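Side-chain contacts in biotin transporter BioY (Lactococcus lactis subsp. cremoris, PDB 4DVE), which binds biotin within the membrane, probably as the substrate-specific S component of an energy-coupling factor (ECF) ABC transporter that drives vitamin uptake: residues I39-G42 with F43-V46; S165-V168 with F169-G172; I134-L137 with F138-F142. All blocks are in the same frame, centred on the assembly; numbering follows the deposited sequence.

In the fold
The three contacts are local, each made within one continuous run of chain, and they differ in setting. Contact 1 shapes a loop between helix 13-33 and helix 52-80, part exposed and part buried, and is held by apolar side chains. Contact 2 is the joint leading into helix 170-189, where backbone bonds place an aromatic ring against biotin. Contact 3 lies largely in the first half of helix 128-155, closest of the three to the centre of the chain, and combines a widened helical turn with hydrophobic packing. Contacts 1 and 2 meet through Ile41 and Val168 and both reach the biotin pocket; contact 3 touches contact 2 through Val140 and Ile170.

Contact 1 (I39-G42 with F43-V46); sequences IPIG and FIPV
Ile41 and Ile44 lie side by side and point the same way, the CD1 methyl of Ile41 resting 3.7 Å from CG1 of Ile44. Both side chains carry CG1 between the backbone N and the carbonyl carbon (chi1 59° in Ile41), with the outer arm extended to CD1, a matching shape that lets the two arms run alongside each other. The Ile41 arm also reaches across the loop to the returning chain, where its CG1 packs 3.5 Å from the carbonyl O of Val46. Phe43 meets the methyl obliquely, CE1 being 4.0 Å from Ile41 CD1, while the backbone N of Gly42 lies over one face of its ring. Further on, Pro45 is the centre of an inverse gamma turn, closed by a weak bond from Val46 N to Ile44 O at 3.0 Å; the proline ring fixes phi near the value such a turn needs, which suits this tight kink. An alanine at Ile41 would remove the arm that spans the loop and would probably open a gap beside Ile44 CG1 and over the Val46 carbonyl, and cost the loop its packing on Val168. Beyond the loop, Ile44 packs on Ser165, Asn166 and Leu151. Val46 touches both biotin and Phe169. Apart from the small turn at Pro45, the grip between these residues is hydrophobic, which suggests that, within this stretch, the loop at the edge of the biotin pocket is shaped mainly by the fit of branched side chains rather than by directed polar bonds.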
# COMPACT_ATOMS: atom_id res chain seq x y z
N ILE A 39 9.74 -2.53 -13.71
CA ILE A 39 9.77 -3.16 -15.02
C ILE A 39 8.86 -2.39 -15.97
O ILE A 39 7.64 -2.42 -15.82
CB ILE A 39 9.35 -4.64 -14.95
CG1 ILE A 39 10.22 -5.38 -13.93
CG2 ILE A 39 9.44 -5.30 -16.34
CD1 ILE A 39 9.69 -6.77 -13.60
N PRO A 40 9.45 -1.70 -16.96
CA PRO A 40 8.57 -0.98 -17.86
C PRO A 40 7.76 -1.95 -18.73
O PRO A 40 8.24 -3.02 -19.08
CB PRO A 40 9.53 -0.13 -18.71
CG PRO A 40 10.85 -0.82 -18.62
CD PRO A 40 10.87 -1.52 -17.29
N ILE A 41 6.54 -1.57 -19.02
CA ILE A 41 5.71 -2.32 -19.94
C ILE A 41 5.58 -1.41 -21.17
O ILE A 41 6.04 -0.25 -21.18
CB ILE A 41 4.35 -2.71 -19.31
CG1 ILE A 41 3.58 -1.46 -18.88
CG2 ILE A 41 4.55 -3.63 -18.11
CD1 ILE A 41 2.19 -1.76 -18.37
N GLY A 42 4.99 -1.89 -22.23
CA GLY A 42 5.06 -1.13 -23.47
C GLY A 42 4.14 0.08 -23.46
O GLY A 42 4.56 1.23 -23.62
N PHE A 43 2.88 -0.23 -23.19
CA PHE A 43 1.76 0.55 -23.66
C PHE A 43 1.33 1.72 -22.79
O PHE A 43 0.59 2.59 -23.27
CB PHE A 43 0.54 -0.35 -23.92
CG PHE A 43 0.62 -1.69 -23.26
CD1 PHE A 43 0.03 -1.90 -22.04
CD2 PHE A 43 1.27 -2.75 -23.88
CE1 PHE A 43 0.09 -3.14 -21.44
CE2 PHE A 43 1.34 -3.99 -23.28
CZ PHE A 43 0.75 -4.19 -22.06
N ILE A 44 1.76 1.75 -21.53
CA ILE A 44 1.54 2.92 -20.68
C ILE A 44 2.83 3.27 -19.95
O ILE A 44 3.72 2.45 -19.80
CB ILE A 44 0.33 2.74 -19.73
CG1 ILE A 44 0.47 1.45 -18.89
CG2 ILE A 44 -0.97 2.73 -20.56
CD1 ILE A 44 -0.57 1.30 -17.80
N PRO A 45 2.97 4.53 -19.54
CA PRO A 45 4.20 4.90 -18.89
C PRO A 45 4.19 4.65 -17.36
O PRO A 45 4.56 5.54 -16.61
CB PRO A 45 4.30 6.40 -19.22
CG PRO A 45 2.87 6.85 -19.25
CD PRO A 45 2.10 5.69 -19.81
N VAL A 46 3.73 3.47 -16.94
CA VAL A 46 3.67 3.06 -15.53
C VAL A 46 4.31 1.68 -15.46
O VAL A 46 3.88 0.76 -16.16
CB VAL A 46 2.21 3.01 -15.01
CG1 VAL A 46 2.12 2.50 -13.57
CG2 VAL A 46 1.56 4.37 -15.15

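Contact 2 (S165-V168 with F169-G172); sequences SNLV and FIPG. With BTN (biotin), chain D.
Phe169 and Asn166 are joined through the backbone: Phe169 N donates to Asn166 O at 3.0 Å, and one residue on, Ile170 N donates to Leu167 O at the same length. Both bonds span three residues, as in a tight turn of 3-10 type leading into helix 170-189. Pro171, which has no N-H to offer, fits this first turn of a helix, and its CD packs 3.4 Å from Leu167 O. A water bridges the following four-residue step, donating to Val168 O and accepting from Gly172 N, so that the carbonyl and amide are linked where they do not bond directly. The Phe169 ring is sandwiched. Val168 CG1 sits over the centre of one face in a CH-pi contact, 3.7 Å from the ring centroid, while biotin covers the opposite face with its ureido ring, C4 lying over the centre. The closest approach to the ligand is Phe169 CD1 to biotin C3, 3.4 Å. Phe169 has CG anti to its carbonyl carbon (chi1 -59°), which swings the phenyl group beneath Val168 and out against the vitamin. The side-chain amide of Asn166 comes to the ring's edge, its plane turned 70° from that of the phenyl group. Ile170 packs on Val140 and Asp144 of helix 128-155. Ser99, Asp173, Pro47 and Ile49 supply hydrogen bonds to biotin; Phe169 instead offers a flat apolar surface. Recognition here thus pairs polar contacts with van der Waals packing, and Val168, backing the ring from the side away from biotin, is placed as a second-shell residue and probably steadies its tilt.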
# COMPACT_ATOMS: atom_id res chain seq x y z
N SER A 165 -5.27 -1.48 -20.10
CA SER A 165 -3.82 -1.57 -19.95
C SER A 165 -3.43 -1.92 -18.50
O SER A 165 -2.43 -2.62 -18.27
CB SER A 165 -3.14 -0.25 -20.35
OG SER A 165 -3.36 0.02 -21.72
N ASN A 166 -4.23 -1.47 -17.55
CA ASN A 166 -3.98 -1.76 -16.15
C ASN A 166 -4.19 -3.22 -15.75
O ASN A 166 -3.75 -3.62 -14.68
CB ASN A 166 -4.78 -0.83 -15.25
CG ASN A 166 -4.01 0.46 -14.98
OD1 ASN A 166 -3.88 1.35 -15.86
ND2 ASN A 166 -3.42 0.52 -13.83
N LEU A 167 -4.81 -4.01 -16.61
CA LEU A 167 -4.92 -5.44 -16.39
C LEU A 167 -3.55 -6.12 -16.30
O LEU A 167 -3.39 -7.11 -15.58
CB LEU A 167 -5.77 -6.09 -17.49
CG LEU A 167 -7.27 -5.73 -17.46
CD1 LEU A 167 -8.02 -6.24 -18.70
CD2 LEU A 167 -7.90 -6.23 -16.17
N VAL A 168 -2.56 -5.55 -16.98
CA VAL A 168 -1.16 -5.98 -16.87
C VAL A 168 -0.64 -6.04 -15.43
O VAL A 168 0.24 -6.84 -15.15
CB VAL A 168 -0.19 -5.09 -17.71
CG1 VAL A 168 0.17 -3.77 -16.98
CG2 VAL A 168 1.07 -5.83 -18.06
N PHE A 169 -1.19 -5.20 -14.54
CA PHE A 169 -0.76 -5.16 -13.13
C PHE A 169 -1.41 -6.21 -12.24
O PHE A 169 -0.90 -6.46 -11.14
CB PHE A 169 -0.98 -3.77 -12.51
CG PHE A 169 -0.25 -2.68 -13.23
CD1 PHE A 169 1.12 -2.80 -13.49
CD2 PHE A 169 -0.92 -1.57 -13.69
CE1 PHE A 169 1.79 -1.83 -14.22
CE2 PHE A 169 -0.26 -0.59 -14.40
CZ PHE A 169 1.10 -0.72 -14.68
N ILE A 170 -2.49 -6.83 -12.72
CA ILE A 170 -3.32 -7.68 -11.88
C ILE A 170 -2.61 -8.96 -11.36
O ILE A 170 -2.70 -9.26 -10.18
CB ILE A 170 -4.67 -8.03 -12.57
CG1 ILE A 170 -5.55 -6.78 -12.69
CG2 ILE A 170 -5.41 -9.18 -11.83
CD1 ILE A 170 -5.97 -6.13 -11.37
N PRO A 171 -1.92 -9.69 -12.24
CA PRO A 171 -1.25 -10.91 -11.77
C PRO A 171 -0.21 -10.66 -10.67
O PRO A 171 -0.19 -11.39 -9.64
CB PRO A 171 -0.56 -11.47 -13.03
CG PRO A 171 -1.15 -10.73 -14.18
CD PRO A 171 -1.79 -9.48 -13.69
N GLY A 172 0.63 -9.66 -10.89
CA GLY A 172 1.64 -9.25 -9.91
C GLY A 172 0.97 -8.69 -8.65
O GLY A 172 1.40 -8.99 -7.53
C11 BTN D . 5.80 5.51 -8.62
O11 BTN D . 6.80 5.07 -8.00
O12 BTN D . 5.90 6.53 -9.32
C10 BTN D . 4.44 4.81 -8.53
C9 BTN D . 4.30 3.61 -9.47
C8 BTN D . 2.88 3.00 -9.36
C7 BTN D . 2.82 1.62 -10.05
C2 BTN D . 1.45 0.97 -9.94
S1 BTN D . 1.09 0.52 -8.24
C6 BTN D . -0.20 -0.59 -8.78
C5 BTN D . 0.25 -1.21 -10.13
N1 BTN D . 0.97 -2.44 -9.91
C3 BTN D . 2.25 -2.36 -10.28
O3 BTN D . 3.07 -3.27 -10.21
N2 BTN D . 2.47 -1.12 -10.76
C4 BTN D . 1.29 -0.29 -10.77
O HOH W 1 1.66 -7.85 -12.98

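Contact 3 (I134-L137 with F138-F142); sequences IVLL and FGVIF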
# COMPACT_ATOMS: atom_id res chain seq x y z
N ILE A 134 -10.46 -8.30 1.30
CA ILE A 134 -10.31 -6.89 1.73
C ILE A 134 -9.03 -6.27 1.16
O ILE A 134 -9.04 -5.13 0.64
CB ILE A 134 -10.37 -6.76 3.28
CG1 ILE A 134 -11.76 -7.15 3.78
CG2 ILE A 134 -10.00 -5.34 3.75
CD1 ILE A 134 -11.75 -7.54 5.27
N VAL A 135 -7.94 -7.02 1.21
CA VAL A 135 -6.68 -6.53 0.67
C VAL A 135 -6.79 -6.33 -0.85
O VAL A 135 -6.36 -5.32 -1.38
CB VAL A 135 -5.48 -7.43 1.06
CG1 VAL A 135 -4.22 -7.01 0.28
CG2 VAL A 135 -5.23 -7.37 2.57
N LEU A 136 -7.40 -7.28 -1.54
CA LEU A 136 -7.62 -7.18 -2.99
C LEU A 136 -8.46 -5.94 -3.32
O LEU A 136 -8.12 -5.13 -4.21
CB LEU A 136 -8.39 -8.42 -3.47
CG LEU A 136 -8.41 -9.05 -4.86
CD1 LEU A 136 -9.83 -9.49 -5.25
CD2 LEU A 136 -7.70 -8.28 -5.95
N LEU A 137 -9.57 -5.78 -2.59
CA LEU A 137 -10.48 -4.68 -2.88
C LEU A 137 -9.80 -3.32 -2.75
O LEU A 137 -9.90 -2.46 -3.66
CB LEU A 137 -11.71 -4.76 -2.00
CG LEU A 137 -13.03 -4.11 -2.35
CD1 LEU A 137 -13.57 -4.56 -3.72
CD2 LEU A 137 -14.03 -4.49 -1.24
N PHE A 138 -9.08 -3.13 -1.65
CA PHE A 138 -8.54 -1.81 -1.35
C PHE A 138 -7.09 -1.58 -1.70
O PHE A 138 -6.71 -0.45 -2.01
CB PHE A 138 -8.82 -1.43 0.07
CG PHE A 138 -10.29 -1.42 0.39
CD1 PHE A 138 -11.13 -0.53 -0.25
CD2 PHE A 138 -10.82 -2.28 1.33
CE1 PHE A 138 -12.49 -0.51 0.05
CE2 PHE A 138 -12.17 -2.27 1.62
CZ PHE A 138 -13.00 -1.38 0.98
N GLY A 139 -6.28 -2.64 -1.66
CA GLY A 139 -4.88 -2.54 -2.04
C GLY A 139 -4.63 -2.74 -3.53
O GLY A 139 -3.61 -2.34 -4.02
N VAL A 140 -5.55 -3.41 -4.23
CA VAL A 140 -5.36 -3.72 -5.64
C VAL A 140 -6.40 -3.00 -6.52
O VAL A 140 -6.02 -2.13 -7.29
CB VAL A 140 -5.34 -5.23 -5.91
CG1 VAL A 140 -5.14 -5.50 -7.42
CG2 VAL A 140 -4.25 -5.90 -5.06
N ILE A 141 -7.69 -3.30 -6.35
CA ILE A 141 -8.73 -2.76 -7.22
C ILE A 141 -8.91 -1.23 -7.09
O ILE A 141 -8.88 -0.51 -8.11
CB ILE A 141 -10.10 -3.47 -7.05
CG1 ILE A 141 -9.97 -5.00 -7.25
CG2 ILE A 141 -11.09 -2.86 -8.04
CD1 ILE A 141 -9.36 -5.46 -8.59
N PHE A 142 -9.07 -0.76 -5.84
CA PHE A 142 -9.16 0.68 -5.53
C PHE A 142 -7.93 1.43 -6.07
O PHE A 142 -8.07 2.39 -6.83
CB PHE A 142 -9.27 0.89 -4.01
CG PHE A 142 -9.13 2.33 -3.57
CD1 PHE A 142 -10.14 3.27 -3.89
CD2 PHE A 142 -8.03 2.75 -2.86
CE1 PHE A 142 -10.02 4.59 -3.47
CE2 PHE A 142 -7.91 4.07 -2.45
CZ PHE A 142 -8.90 4.99 -2.75
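Leu137 and Phe138 lie side by side, and the CG of Leu137 stands over the centre of the phenyl face, 4.3 Å from the centroid, as a CH-pi contact. The leucine CD2 reaches on to the far end of the ring, 4.0 Å from Phe138 CZ. Ile134, one helical turn back, meets the same ring at its edge: Ile134 CG2 lies in the ring plane, 4.0 Å from Phe138 CD2. Phe138 CG is anti to the carbonyl carbon (chi1 -59°), an orientation that sends the ring back along the helix to Ile134. On another side of the helix, Leu136 CD2 packs 3.9 Å from Val140 CB and also approaches Ile141 CG1; branched aliphatic side chains suit a helix predicted to cross the membrane. Beneath these side chains runs the polar backbone. Phe138 N and Gly139 N donate to the carbonyls four residues earlier, the latter bond only 2.7 Å from Gly139 N to Val135 O. Gly139, with no side chain, lets its N come this close without crowding that carbonyl. The pattern then widens into a pi-type turn: Leu136 O takes two donors, Val140 N from above its carbonyl plane and Ile141 N at 2.8 Å, nearly straight on. The Ile141 bond spans five residues, and that from Phe142 N to Leu137 O does the same. The widened turn stands among three other helices. Phe138 packs on Leu112, Ile113 and Phe116 of helix 100-119, where Thr109 OG1 also bonds its carbonyl O, while Val135 and Val140 face Met56 of helix 52-80; in helix 170-189, Val135 faces Ala177 and Val140 faces Asp173.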